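Local structure of SnoaL-like domain-containing protein (Kribbella flavida, 4GB5) at residues A[18-23]-A[77-82]; A[46-51]-A[113-118]; A[91-96]-A[132-137]. The protein is of unknown function but belongs to the SnoaL-like family of the NTF2 clan, whose curved sheet and helices commonly enclose a ligand-binding or catalytic pocket. All blocks are in the same frame, centred on the assembly; numbering follows the deposited sequence.

Contact 1 of 3, residues A[18-23]-A[77-82]; sequences GRYADI and HAITGH
H77 meets A21 through two of its atoms: H77 CB lies 4.0 Å from A21 CB, and H77 O lies 3.8 Å from that same methyl. No hydrogen bond joins the two segments, so this is van der Waals contact. The small alanine side chain is consistent with how near the backbones come, the CA atoms of A21 and H77 being 5.6 Å apart. Two residues on, I79 again points at the helix. Its CG1 branch is fully extended (chi2 179°), which carries CD1 out to 3.9 Å from Y20 CD2 and 4.1 Å from A21 CB. The side chains of Y20 and I79 cross at about a right angle, and CD1 approaches the phenol ring obliquely. Further along, the rings of H82 and F17, the latter on helix 6-25, meet edge-to-face. Segment 18-23 of that helix runs nearly antiparallel to segment 77-82 of strand 74-87, with 166° between their directions and their axes 8.6 Å apart at closest approach, as expected for an NTF2-type helix packed on its curved sheet. I79 also touches A95 and V97 of strand 90-102, while Y20 meets Y121 of strand 114-128 edge-to-face and rests on Y61 of helix 58-69.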
ATOM      1  N   GLY A  18      -7.684  -6.050  -4.734  1.00  7.26           N
ATOM      2  CA  GLY A  18      -6.497  -6.857  -5.022  1.00  6.81           C
ATOM      3  C   GLY A  18      -6.600  -7.500  -6.403  1.00  7.21           C
ATOM      4  O   GLY A  18      -5.658  -7.450  -7.195  1.00  8.53           O
ATOM      5  N   ARG A  19      -7.753  -8.090  -6.690  0.51  8.35           N
ATOM      6  CA  ARG A  19      -8.002  -8.690  -7.985  0.51  8.06           C
ATOM      7  C   ARG A  19      -8.022  -7.639  -9.100  0.51  8.91           C
ATOM      8  O   ARG A  19      -7.558  -7.896 -10.229  0.51  8.26           O
ATOM      9  CB  ARG A  19      -9.312  -9.481  -7.957  0.51  7.07           C
ATOM     10  CG  ARG A  19      -9.349 -10.621  -6.943  0.51 14.80           C
ATOM     11  CD  ARG A  19     -10.447 -11.612  -7.287  0.51 23.12           C
ATOM     12  NE  ARG A  19     -10.040 -12.997  -7.055  0.51 27.66           N
ATOM     13  CZ  ARG A  19     -10.327 -13.698  -5.966  0.51 19.55           C
ATOM     14  NH1 ARG A  19      -9.917 -14.948  -5.854  0.51 23.52           N
ATOM     15  NH2 ARG A  19     -11.033 -13.154  -4.987  0.51 24.35           N
ATOM     16  N   TYR A  20      -8.552  -6.452  -8.812  1.00  9.24           N
ATOM     17  CA  TYR A  20      -8.542  -5.362  -9.782  1.00  7.47           C
ATOM     18  C   TYR A  20      -7.123  -5.008 -10.178  1.00  8.23           C
ATOM     19  O   TYR A  20      -6.793  -4.844 -11.364  1.00  9.12           O
ATOM     20  CB  TYR A  20      -9.251  -4.123  -9.203  1.00  8.49           C
ATOM     21  CG  TYR A  20      -9.179  -2.881 -10.101  1.00  9.42           C
ATOM     22  CD1 TYR A  20     -10.140  -2.625 -11.020  1.00  8.69           C
ATOM     23  CD2 TYR A  20      -8.111  -1.982 -10.017  1.00 13.94           C
ATOM     24  CE1 TYR A  20     -10.095  -1.531 -11.834  1.00 10.77           C
ATOM     25  CE2 TYR A  20      -8.048  -0.875 -10.816  1.00 16.15           C
ATOM     26  CZ  TYR A  20      -9.045  -0.648 -11.727  1.00 14.26           C
ATOM     27  OH  TYR A  20      -8.986   0.459 -12.545  1.00 18.05           O
ATOM     28  N   ALA A  21      -6.279  -4.859  -9.189  1.00  6.46           N
ATOM     29  CA  ALA A  21      -4.853  -4.560  -9.442  1.00  6.06           C
ATOM     30  C   ALA A  21      -4.171  -5.664 -10.191  1.00  7.19           C
ATOM     31  O   ALA A  21      -3.348  -5.408 -11.063  1.00  8.61           O
ATOM     32  CB  ALA A  21      -4.136  -4.239  -8.145  1.00  8.38           C
ATOM     33  N   ASP A  22      -4.587  -6.888  -9.927  1.00  7.53           N
ATOM     34  CA  ASP A  22      -4.043  -8.027 -10.651  1.00  7.57           C
ATOM     35  C   ASP A  22      -4.391  -8.016 -12.151  1.00  7.58           C
ATOM     36  O   ASP A  22      -3.580  -8.434 -12.951  1.00  7.74           O
ATOM     37  CB  ASP A  22      -4.576  -9.341 -10.085  1.00  7.26           C
ATOM     38  CG  ASP A  22      -3.996  -9.695  -8.723  1.00 12.77           C
ATOM     39  OD1 ASP A  22      -2.825  -9.298  -8.461  1.00 11.59           O
ATOM     40  OD2 ASP A  22      -4.681 -10.448  -7.961  1.00 13.78           O
ATOM     41  N   ILE A  23      -5.582  -7.545 -12.534  1.00  9.19           N
ATOM     42  CA  ILE A  23      -5.933  -7.457 -13.963  1.00  8.14           C
ATOM     43  C   ILE A  23      -4.839  -6.745 -14.710  1.00  9.63           C
ATOM     44  O   ILE A  23      -4.301  -7.260 -15.706  1.00  9.28           O
ATOM     45  CB  ILE A  23      -7.288  -6.733 -14.175  1.00  7.33           C
ATOM     46  CG1 ILE A  23      -8.423  -7.644 -13.724  1.00 11.81           C
ATOM     47  CG2 ILE A  23      -7.510  -6.385 -15.645  1.00  8.10           C
ATOM     48  CD1 ILE A  23      -9.756  -6.939 -13.537  1.00 15.39           C
ATOM     49  N   HIS A  77       0.091  -1.358  -9.392  1.00  8.03           N
ATOM     50  CA  HIS A  77      -0.940  -0.606  -8.716  1.00  6.06           C
ATOM     51  C   HIS A  77      -0.929  -0.944  -7.257  1.00  7.30           C
ATOM     52  O   HIS A  77      -1.241  -2.083  -6.912  1.00  8.23           O
ATOM     53  CB  HIS A  77      -2.334  -0.914  -9.287  1.00  7.63           C
ATOM     54  CG  HIS A  77      -2.536  -0.429 -10.679  1.00  7.91           C
ATOM     55  ND1 HIS A  77      -1.855  -0.964 -11.738  1.00  8.21           N
ATOM     56  CD2 HIS A  77      -3.372   0.503 -11.191  1.00  8.04           C
ATOM     57  CE1 HIS A  77      -2.226  -0.352 -12.855  1.00  9.48           C
ATOM     58  NE2 HIS A  77      -3.159   0.535 -12.550  1.00 12.06           N
ATOM     59  N   ALA A  78      -0.640   0.052  -6.410  1.00  6.67           N
ATOM     60  CA  ALA A  78      -0.703  -0.111  -4.965  1.00  5.75           C
ATOM     61  C   ALA A  78      -1.953   0.603  -4.481  1.00  5.22           C
ATOM     62  O   ALA A  78      -2.004   1.848  -4.453  1.00  6.53           O
ATOM     63  CB  ALA A  78       0.540   0.473  -4.344  1.00  8.22           C
ATOM     64  N   ILE A  79      -2.953  -0.166  -4.098  1.00  4.44           N
ATOM     65  CA  ILE A  79      -4.269   0.364  -3.668  1.00  5.14           C
ATOM     66  C   ILE A  79      -4.388   0.151  -2.166  1.00  6.22           C
ATOM     67  O   ILE A  79      -4.241  -0.966  -1.651  1.00  6.66           O
ATOM     68  CB  ILE A  79      -5.406  -0.302  -4.436  1.00  5.55           C
ATOM     69  CG1 ILE A  79      -5.113  -0.233  -5.936  1.00  6.99           C
ATOM     70  CG2 ILE A  79      -6.761   0.289  -4.067  1.00  7.48           C
ATOM     71  CD1 ILE A  79      -6.158  -0.878  -6.798  1.00  9.97           C
ATOM     72  N   THR A  80      -4.646   1.247  -1.458  1.00  5.42           N
ATOM     73  CA  THR A  80      -4.602   1.253  -0.017  1.00  5.13           C
ATOM     74  C   THR A  80      -5.710   2.106   0.562  1.00  6.07           C
ATOM     75  O   THR A  80      -6.383   2.875  -0.160  1.00  5.79           O
ATOM     76  CB  THR A  80      -3.263   1.851   0.467  1.00  5.78           C
ATOM     77  OG1 THR A  80      -3.129   3.213   0.012  1.00  6.95           O
ATOM     78  CG2 THR A  80      -2.109   1.069  -0.021  1.00  7.42           C
ATOM     79  N   GLY A  81      -5.947   2.020   1.868  1.00  6.15           N
ATOM     80  CA  GLY A  81      -6.810   3.009   2.507  1.00  5.33           C
ATOM     81  C   GLY A  81      -8.285   2.907   2.169  1.00  5.84           C
ATOM     82  O   GLY A  81      -8.984   3.912   2.109  1.00  7.56           O
ATOM     83  N   HIS A  82      -8.801   1.695   2.021  1.00  5.66           N
ATOM     84  CA  HIS A  82     -10.188   1.478   1.593  1.00  6.62           C
ATOM     85  C   HIS A  82     -11.179   1.996   2.619  1.00  6.60           C
ATOM     86  O   HIS A  82     -11.105   1.642   3.792  1.00  8.81           O
ATOM     87  CB  HIS A  82     -10.451  -0.009   1.318  1.00  5.44           C
ATOM     88  CG  HIS A  82      -9.371  -0.656   0.524  1.00  6.22           C
ATOM     89  ND1 HIS A  82      -8.171  -1.020   1.101  1.00  7.74           N
ATOM     90  CD2 HIS A  82      -9.308  -1.026  -0.774  1.00  8.11           C
ATOM     91  CE1 HIS A  82      -7.422  -1.591   0.179  1.00  6.26           C
ATOM     92  NE2 HIS A  82      -8.068  -1.579  -0.971  1.00  7.13           N
TER

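Contact 2 of 3, residues A[46-51]-A[113-118]; sequences ESVTGM and DRWLVV
V48 CG1 abuts the rim of the W115 indole, 3.8 Å from W115 CZ2 and in the plane of the ring, so the methyl meets the benzo edge and not a face. The two side chains come from opposite directions. W115 has CG anti to its backbone N (chi1 173°), which extends the indole from strand 114-118 toward the short helix 46-49. The other methyl of V48 makes the looser contact, V48 CG2 standing 4.3 Å from V117 CG1. V117 CG2, from the same strand as the indole, covers part of one face of the W115 ring, 3.2 Å above its plane and offset toward the rim. H101 of the neighbouring strand 90-102 stacks on the W115 ring, and W115 NE1 is hydrogen-bonded to Q144 OE1 of strand 131-145, so the polar edge of the indole is satisfied while its benzo edge receives V48. In the fold, this places the one-turn helix that follows strand 41-44 over the face of the mixed sheet, where V48 also touches L139 and Q144. The helix ends at T49. G50 N bonds to E46 O at 2.7 Å, and G50 leaves helical geometry with a positive phi of 80°. An ST turn overlaps this exit, with T49 OG1 accepting from the backbone N of the selenomethionine M51 at 3.2 Å and an N-H...O angle of 159°. At the start of the helix, D44 OD1 accepts a hydrogen bond from the backbone N-H of E46.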
ATOM      1  N   GLU A  46     -11.578  10.392 -16.572  1.00 15.07           N
ATOM      2  CA  GLU A  46     -11.503  11.736 -17.166  1.00 17.33           C
ATOM      3  C   GLU A  46     -10.402  12.617 -16.582  1.00 19.21           C
ATOM      4  O   GLU A  46      -9.745  13.365 -17.307  1.00 19.44           O
ATOM      5  CB  GLU A  46     -12.851  12.440 -17.040  1.00 15.09           C
ATOM      6  CG  GLU A  46     -12.896  13.739 -17.828  1.00 17.52           C
ATOM      7  CD  GLU A  46     -14.290  14.348 -17.883  1.00 28.97           C
ATOM      8  OE1 GLU A  46     -15.151  14.006 -17.040  1.00 28.40           O
ATOM      9  OE2 GLU A  46     -14.521  15.189 -18.785  1.00 39.65           O
ATOM     10  N   SER A  47     -10.205  12.504 -15.269  0.56 17.21           N
ATOM     11  CA  SER A  47      -9.153  13.225 -14.537  0.56 16.12           C
ATOM     12  C   SER A  47      -7.740  12.965 -15.085  0.56 18.69           C
ATOM     13  O   SER A  47      -6.825  13.772 -14.891  0.56 20.75           O
ATOM     14  CB  SER A  47      -9.224  12.883 -13.049  0.56 19.45           C
ATOM     15  OG  SER A  47      -8.133  13.442 -12.330  0.56 17.53           O
ATOM     16  N   VAL A  48      -7.578  11.849 -15.784  1.00 19.96           N
ATOM     17  CA  VAL A  48      -6.320  11.503 -16.417  1.00 20.54           C
ATOM     18  C   VAL A  48      -6.394  11.596 -17.929  1.00 23.83           C
ATOM     19  O   VAL A  48      -5.457  12.083 -18.576  1.00 33.41           O
ATOM     20  CB  VAL A  48      -5.897  10.094 -16.077  1.00 26.62           C
ATOM     21  CG1 VAL A  48      -4.679   9.728 -16.911  1.00 24.86           C
ATOM     22  CG2 VAL A  48      -5.591   9.994 -14.622  1.00 29.89           C
ATOM     23  N   THR A  49      -7.484  11.147 -18.525  1.00 22.58           N
ATOM     24  CA  THR A  49      -7.501  11.135 -20.006  1.00 29.32           C
ATOM     25  C   THR A  49      -8.337  12.205 -20.688  1.00 32.08           C
ATOM     26  O   THR A  49      -8.210  12.413 -21.903  1.00 34.31           O
ATOM     27  CB  THR A  49      -7.999   9.805 -20.547  1.00 30.75           C
ATOM     28  OG1 THR A  49      -9.387   9.653 -20.239  1.00 28.27           O
ATOM     29  CG2 THR A  49      -7.201   8.676 -19.987  1.00 32.00           C
ATOM     30  N   GLY A  50      -9.209  12.869 -19.945  1.00 31.55           N
ATOM     31  CA  GLY A  50     -10.092  13.854 -20.547  1.00 27.61           C
ATOM     32  C   GLY A  50     -11.294  13.231 -21.237  1.00 27.76           C
ATOM     33  O   GLY A  50     -12.177  13.944 -21.720  1.00 37.21           O
HETATM   34  N   MSE A  51     -11.333  11.905 -21.283  1.00 28.25           N
HETATM   35  CA  MSE A  51     -12.471  11.188 -21.853  1.00 31.80           C
HETATM   36  C   MSE A  51     -13.547  11.152 -20.804  1.00 28.55           C
HETATM   37  O   MSE A  51     -13.278  10.779 -19.662  1.00 24.08           O
HETATM   38  CB  MSE A  51     -12.070   9.760 -22.206  1.00 35.08           C
HETATM   39  CG  MSE A  51     -11.024   9.652 -23.297  1.00 38.94           C
HETATM   40 SE   MSE A  51     -11.672  10.270 -25.022  0.62 55.97          SE
HETATM   41  CE  MSE A  51     -11.304  12.181 -24.872  1.00 38.68           C
ATOM     42  N   ASP A 113      11.261   6.934 -17.895  1.00 14.27           N
ATOM     43  CA  ASP A 113      10.564   5.762 -18.362  1.00 11.75           C
ATOM     44  C   ASP A 113       9.390   5.361 -17.508  1.00 11.10           C
ATOM     45  O   ASP A 113       8.744   4.384 -17.808  1.00 11.33           O
ATOM     46  CB  ASP A 113      11.506   4.584 -18.537  1.00 12.07           C
ATOM     47  CG  ASP A 113      12.025   4.026 -17.242  1.00 15.64           C
ATOM     48  OD1 ASP A 113      11.752   4.605 -16.187  1.00 17.66           O
ATOM     49  OD2 ASP A 113      12.747   2.998 -17.339  1.00 22.13           O
ATOM     50  N   ARG A 114       9.066   6.134 -16.487  1.00  9.98           N
ATOM     51  CA  ARG A 114       8.000   5.709 -15.582  1.00  9.24           C
ATOM     52  C   ARG A 114       6.929   6.770 -15.452  1.00  9.58           C
ATOM     53  O   ARG A 114       7.197   7.906 -15.027  1.00 10.86           O
ATOM     54  CB  ARG A 114       8.532   5.344 -14.195  1.00  8.82           C
ATOM     55  CG  ARG A 114       7.527   4.689 -13.250  1.00  8.15           C
ATOM     56  CD  ARG A 114       6.766   5.718 -12.498  1.00 10.59           C
ATOM     57  NE  ARG A 114       7.502   6.298 -11.380  1.00  8.76           N
ATOM     58  CZ  ARG A 114       7.813   7.580 -11.207  1.00 10.27           C
ATOM     59  NH1 ARG A 114       7.639   8.496 -12.159  1.00 10.70           N
ATOM     60  NH2 ARG A 114       8.430   7.956 -10.081  1.00 12.90           N
ATOM     61  N   TRP A 115       5.714   6.410 -15.856  1.00  9.73           N
ATOM     62  CA  TRP A 115       4.544   7.255 -15.717  1.00  8.78           C
ATOM     63  C   TRP A 115       3.899   6.897 -14.381  1.00  8.05           C
ATOM     64  O   TRP A 115       3.479   5.768 -14.152  1.00  7.87           O
ATOM     65  CB  TRP A 115       3.545   6.981 -16.867  1.00 11.06           C
ATOM     66  CG  TRP A 115       2.234   7.671 -16.731  1.00  8.44           C
ATOM     67  CD1 TRP A 115       1.973   8.947 -16.215  1.00  9.66           C
ATOM     68  CD2 TRP A 115       0.961   7.151 -17.140  1.00 10.67           C
ATOM     69  NE1 TRP A 115       0.615   9.207 -16.292  1.00 11.56           N
ATOM     70  CE2 TRP A 115      -0.010   8.108 -16.833  1.00 12.21           C
ATOM     71  CE3 TRP A 115       0.553   5.942 -17.703  1.00 13.92           C
ATOM     72  CZ2 TRP A 115      -1.355   7.902 -17.106  1.00 11.51           C
ATOM     73  CZ3 TRP A 115      -0.767   5.742 -17.945  1.00 15.81           C
ATOM     74  CH2 TRP A 115      -1.713   6.731 -17.681  1.00 14.76           C
ATOM     75  N   LEU A 116       3.814   7.895 -13.519  1.00  7.57           N
ATOM     76  CA  LEU A 116       3.211   7.747 -12.192  1.00  6.40           C
ATOM     77  C   LEU A 116       1.906   8.481 -12.106  1.00  7.23           C
ATOM     78  O   LEU A 116       1.831   9.660 -12.472  1.00  8.86           O
ATOM     79  CB  LEU A 116       4.149   8.334 -11.114  1.00  8.31           C
ATOM     80  CG  LEU A 116       3.662   8.110  -9.680  1.00  7.91           C
ATOM     81  CD1 LEU A 116       3.649   6.677  -9.267  1.00  9.82           C
ATOM     82  CD2 LEU A 116       4.563   8.964  -8.763  1.00  9.26           C
ATOM     83  N   VAL A 117       0.875   7.777 -11.633  1.00  7.26           N
ATOM     84  CA  VAL A 117      -0.389   8.416 -11.285  1.00  7.33           C
ATOM     85  C   VAL A 117      -0.659   8.129  -9.835  1.00  7.29           C
ATOM     86  O   VAL A 117      -0.664   6.962  -9.442  1.00  8.06           O
ATOM     87  CB  VAL A 117      -1.547   7.831 -12.093  1.00  8.47           C
ATOM     88  CG1 VAL A 117      -2.876   8.460 -11.640  1.00 13.64           C
ATOM     89  CG2 VAL A 117      -1.300   8.069 -13.544  1.00 10.90           C
ATOM     90  N   VAL A 118      -0.890   9.177  -9.036  1.00  6.78           N
ATOM     91  CA  VAL A 118      -1.371   9.011  -7.667  1.00  7.21           C
ATOM     92  C   VAL A 118      -2.723   9.680  -7.555  1.00  8.02           C
ATOM     93  O   VAL A 118      -2.990  10.669  -8.237  1.00  8.61           O
ATOM     94  CB  VAL A 118      -0.403   9.551  -6.593  1.00 10.87           C
ATOM     95  CG1 VAL A 118       0.832   8.610  -6.429  1.00 12.78           C
ATOM     96  CG2 VAL A 118      -0.006  10.923  -6.887  1.00 10.41           C
TER

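Contact 3 of 3, residues A[91-96]-A[132-137]; sequences ATIHAH and WRLSSV
W132 O, the carbonyl of the tryptophan that packs on A91, is bonded by R133 NH1 at 3.0 Å. The bond is fairly straight at the hydrogen (163°), and the oxygen lies in the guanidinium plane, yet the donor stands 56° above the carbonyl plane and is not on a lone pair. Across the segments the contact is apolar. With chi1 at -73° the indole of W132 has CG beside its own backbone N, and W132 CZ3 reaches to 4.0 Å from A91 CB and 3.9 Å from A91 N, an oblique approach. I93 CD1 and L134 CD2 form the second pair, 4.3 Å apart. These strands are not neighbours: 114-128 runs between them, and A91 and I93 pair by backbone with its A125 and N123. The contact therefore bridges over that strand on the face covered by helix 6-25, where A91 and I93 both touch I13. On the W132 strand, S135 and S136 both face E124 in a classic beta bulge. W132 NE1 is hydrogen-bonded to D9 OD1 of the helix, which satisfies the indole N-H. No hydrogen bond crosses between the segments, so the contact probably depends on the burial of apolar groups.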
ATOM      1  N   ALA A  91     -22.412  -1.070  -2.616  1.00  9.90           N
ATOM      2  CA  ALA A  91     -21.419  -0.440  -1.786  1.00  9.10           C
ATOM      3  C   ALA A  91     -20.728   0.667  -2.546  1.00 11.05           C
ATOM      4  O   ALA A  91     -20.661   0.648  -3.775  1.00  9.68           O
ATOM      5  CB  ALA A  91     -20.367  -1.469  -1.282  1.00 11.58           C
ATOM      6  N   THR A  92     -20.199   1.615  -1.790  1.00  9.62           N
ATOM      7  CA  THR A  92     -19.244   2.575  -2.323  1.00 10.42           C
ATOM      8  C   THR A  92     -17.893   2.352  -1.693  1.00  8.81           C
ATOM      9  O   THR A  92     -17.808   1.953  -0.529  1.00 10.10           O
ATOM     10  CB  THR A  92     -19.659   4.023  -2.060  1.00 14.17           C
ATOM     11  OG1 THR A  92     -19.781   4.242  -0.650  1.00 16.26           O
ATOM     12  CG2 THR A  92     -21.001   4.296  -2.693  1.00 14.55           C
ATOM     13  N   ILE A  93     -16.841   2.575  -2.458  1.00  8.11           N
ATOM     14  CA  ILE A  93     -15.511   2.465  -1.922  1.00  8.18           C
ATOM     15  C   ILE A  93     -14.690   3.638  -2.387  1.00  9.82           C
ATOM     16  O   ILE A  93     -14.546   3.867  -3.579  1.00 11.28           O
ATOM     17  CB  ILE A  93     -14.803   1.225  -2.408  1.00  8.22           C
ATOM     18  CG1 ILE A  93     -15.662  -0.029  -2.253  1.00  7.68           C
ATOM     19  CG2 ILE A  93     -13.477   1.089  -1.689  1.00  6.97           C
ATOM     20  CD1 ILE A  93     -16.536  -0.381  -3.390  1.00 10.64           C
ATOM     21  N   HIS A  94     -14.077   4.306  -1.431  1.00  6.52           N
ATOM     22  CA  HIS A  94     -13.056   5.304  -1.696  1.00  5.96           C
ATOM     23  C   HIS A  94     -11.723   4.701  -1.325  1.00  6.97           C
ATOM     24  O   HIS A  94     -11.593   4.107  -0.238  1.00  8.27           O
ATOM     25  CB  HIS A  94     -13.318   6.560  -0.883  1.00  7.32           C
ATOM     26  CG  HIS A  94     -12.186   7.523  -0.860  1.00  7.82           C
ATOM     27  ND1 HIS A  94     -12.053   8.510  -1.818  1.00 11.01           N
ATOM     28  CD2 HIS A  94     -11.173   7.699   0.012  1.00  8.09           C
ATOM     29  CE1 HIS A  94     -10.976   9.237  -1.543  1.00  9.19           C
ATOM     30  NE2 HIS A  94     -10.402   8.738  -0.462  1.00 10.28           N
ATOM     31  N   ALA A  95     -10.729   4.852  -2.170  1.00  6.74           N
ATOM     32  CA  ALA A  95      -9.408   4.305  -1.842  1.00  6.79           C
ATOM     33  C   ALA A  95      -8.308   5.160  -2.413  1.00  7.55           C
ATOM     34  O   ALA A  95      -8.523   5.890  -3.384  1.00  7.79           O
ATOM     35  CB  ALA A  95      -9.257   2.828  -2.313  1.00  7.54           C
ATOM     36  N   HIS A  96      -7.118   5.012  -1.850  1.00  5.34           N
ATOM     37  CA  HIS A  96      -5.907   5.565  -2.455  1.00  5.90           C
ATOM     38  C   HIS A  96      -5.344   4.610  -3.505  1.00  5.61           C
ATOM     39  O   HIS A  96      -5.403   3.378  -3.352  1.00  6.29           O
ATOM     40  CB  HIS A  96      -4.831   5.713  -1.385  1.00  4.38           C
ATOM     41  CG  HIS A  96      -4.888   6.971  -0.590  1.00  3.72           C
ATOM     42  ND1 HIS A  96      -5.992   7.363   0.149  1.00  7.42           N
ATOM     43  CD2 HIS A  96      -3.961   7.950  -0.428  1.00  8.98           C
ATOM     44  CE1 HIS A  96      -5.744   8.537   0.709  1.00  9.73           C
ATOM     45  NE2 HIS A  96      -4.519   8.914   0.375  1.00  8.05           N
ATOM     46  N   TRP A 132     -19.500 -10.202  -4.991  1.00 11.74           N
ATOM     47  CA  TRP A 132     -19.326  -8.770  -5.213  1.00  9.96           C
ATOM     48  C   TRP A 132     -18.576  -8.495  -6.501  1.00 10.69           C
ATOM     49  O   TRP A 132     -17.593  -9.195  -6.830  1.00 11.26           O
ATOM     50  CB  TRP A 132     -18.631  -8.112  -4.031  1.00 10.19           C
ATOM     51  CG  TRP A 132     -19.526  -7.993  -2.824  1.00 10.00           C
ATOM     52  CD1 TRP A 132     -19.623  -8.882  -1.771  1.00 11.66           C
ATOM     53  CD2 TRP A 132     -20.479  -6.948  -2.551  1.00 10.11           C
ATOM     54  NE1 TRP A 132     -20.570  -8.441  -0.874  1.00 13.19           N
ATOM     55  CE2 TRP A 132     -21.097  -7.251  -1.318  1.00 13.11           C
ATOM     56  CE3 TRP A 132     -20.826  -5.756  -3.208  1.00 11.13           C
ATOM     57  CZ2 TRP A 132     -22.070  -6.421  -0.745  1.00 13.95           C
ATOM     58  CZ3 TRP A 132     -21.805  -4.936  -2.645  1.00 11.19           C
ATOM     59  CH2 TRP A 132     -22.414  -5.280  -1.425  1.00 12.63           C
ATOM     60  N   ARG A 133     -18.987  -7.431  -7.195  1.00 11.81           N
ATOM     61  CA  ARG A 133     -18.290  -6.966  -8.388  1.00  9.45           C
ATOM     62  C   ARG A 133     -18.247  -5.450  -8.414  1.00 12.08           C
ATOM     63  O   ARG A 133     -19.164  -4.776  -7.923  1.00 11.01           O
ATOM     64  CB  ARG A 133     -19.064  -7.412  -9.671  1.00 10.55           C
ATOM     65  CG  ARG A 133     -19.132  -8.935  -9.934  1.00 10.23           C
ATOM     66  CD  ARG A 133     -17.772  -9.522 -10.237  1.00  9.41           C
ATOM     67  NE  ARG A 133     -17.849 -10.936 -10.609  1.00 12.56           N
ATOM     68  CZ  ARG A 133     -17.872 -11.940  -9.752  1.00 15.65           C
ATOM     69  NH1 ARG A 133     -17.821 -11.741  -8.456  1.00 14.68           N
ATOM     70  NH2 ARG A 133     -17.912 -13.187 -10.222  1.00 18.24           N
ATOM     71  N   LEU A 134     -17.191  -4.912  -8.999  1.00  9.37           N
ATOM     72  CA  LEU A 134     -17.060  -3.476  -9.162  1.00  9.02           C
ATOM     73  C   LEU A 134     -17.840  -3.041 -10.413  1.00 12.57           C
ATOM     74  O   LEU A 134     -17.517  -3.451 -11.537  1.00 11.37           O
ATOM     75  CB  LEU A 134     -15.582  -3.077  -9.301  1.00  8.74           C
ATOM     76  CG  LEU A 134     -14.681  -3.267  -8.088  1.00  7.93           C
ATOM     77  CD1 LEU A 134     -13.252  -2.916  -8.384  1.00 10.44           C
ATOM     78  CD2 LEU A 134     -15.185  -2.425  -6.929  1.00 14.75           C
ATOM     79  N   SER A 135     -18.858  -2.220 -10.202  1.00 11.35           N
ATOM     80  CA  SER A 135     -19.773  -1.773 -11.256  1.00 10.54           C
ATOM     81  C   SER A 135     -19.458  -0.386 -11.793  1.00 11.23           C
ATOM     82  O   SER A 135     -19.901  -0.038 -12.873  1.00 11.64           O
ATOM     83  CB  SER A 135     -21.214  -1.771 -10.737  1.00 12.09           C
ATOM     84  OG  SER A 135     -21.280  -1.011  -9.534  1.00 12.60           O
ATOM     85  N   SER A 136     -18.711   0.407 -11.038  1.00 10.89           N
ATOM     86  CA  SER A 136     -18.277   1.698 -11.494  1.00 10.99           C
ATOM     87  C   SER A 136     -16.881   1.979 -10.964  1.00 13.17           C
ATOM     88  O   SER A 136     -16.609   1.800  -9.766  1.00 11.86           O
ATOM     89  CB  SER A 136     -19.243   2.781 -10.992  1.00 15.63           C
ATOM     90  OG  SER A 136     -18.772   4.063 -11.309  1.00 21.25           O
ATOM     91  N   VAL A 137     -15.983   2.430 -11.839  1.00 11.23           N
ATOM     92  CA  VAL A 137     -14.627   2.813 -11.458  1.00  8.77           C
ATOM     93  C   VAL A 137     -14.422   4.274 -11.819  1.00 12.14           C
ATOM     94  O   VAL A 137     -14.696   4.674 -12.976  1.00 11.96           O
ATOM     95  CB  VAL A 137     -13.581   1.975 -12.214  1.00 10.80           C
ATOM     96  CG1 VAL A 137     -12.153   2.384 -11.875  1.00 15.38           C
ATOM     97  CG2 VAL A 137     -13.786   0.511 -11.926  1.00 14.28           C
TER

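Overall arrangement
From the N terminus, helix 6-25 supplies the first segment of contact 1, which closes a loop of 53 residues when the chain returns as strand 74-87. Contact 2 opens within that loop, at helix 46-49, and closes only at 113-118, so the two cross. Contact 3 opens at 91-96, after contact 1 has closed and inside contact 2, and closes at 132-137, crossing contact 2 while standing in series with contact 1. Contacts 1 and 3 touch: T80 O and H96 N are 2.8 Å apart, a probable hydrogen bond between adjacent strands. Contacts 1 and 2 tie helices 6-25 and 46-49 to the mixed sheet, and contact 3 joins its strands 90-102 and 131-145 across strand 114-128.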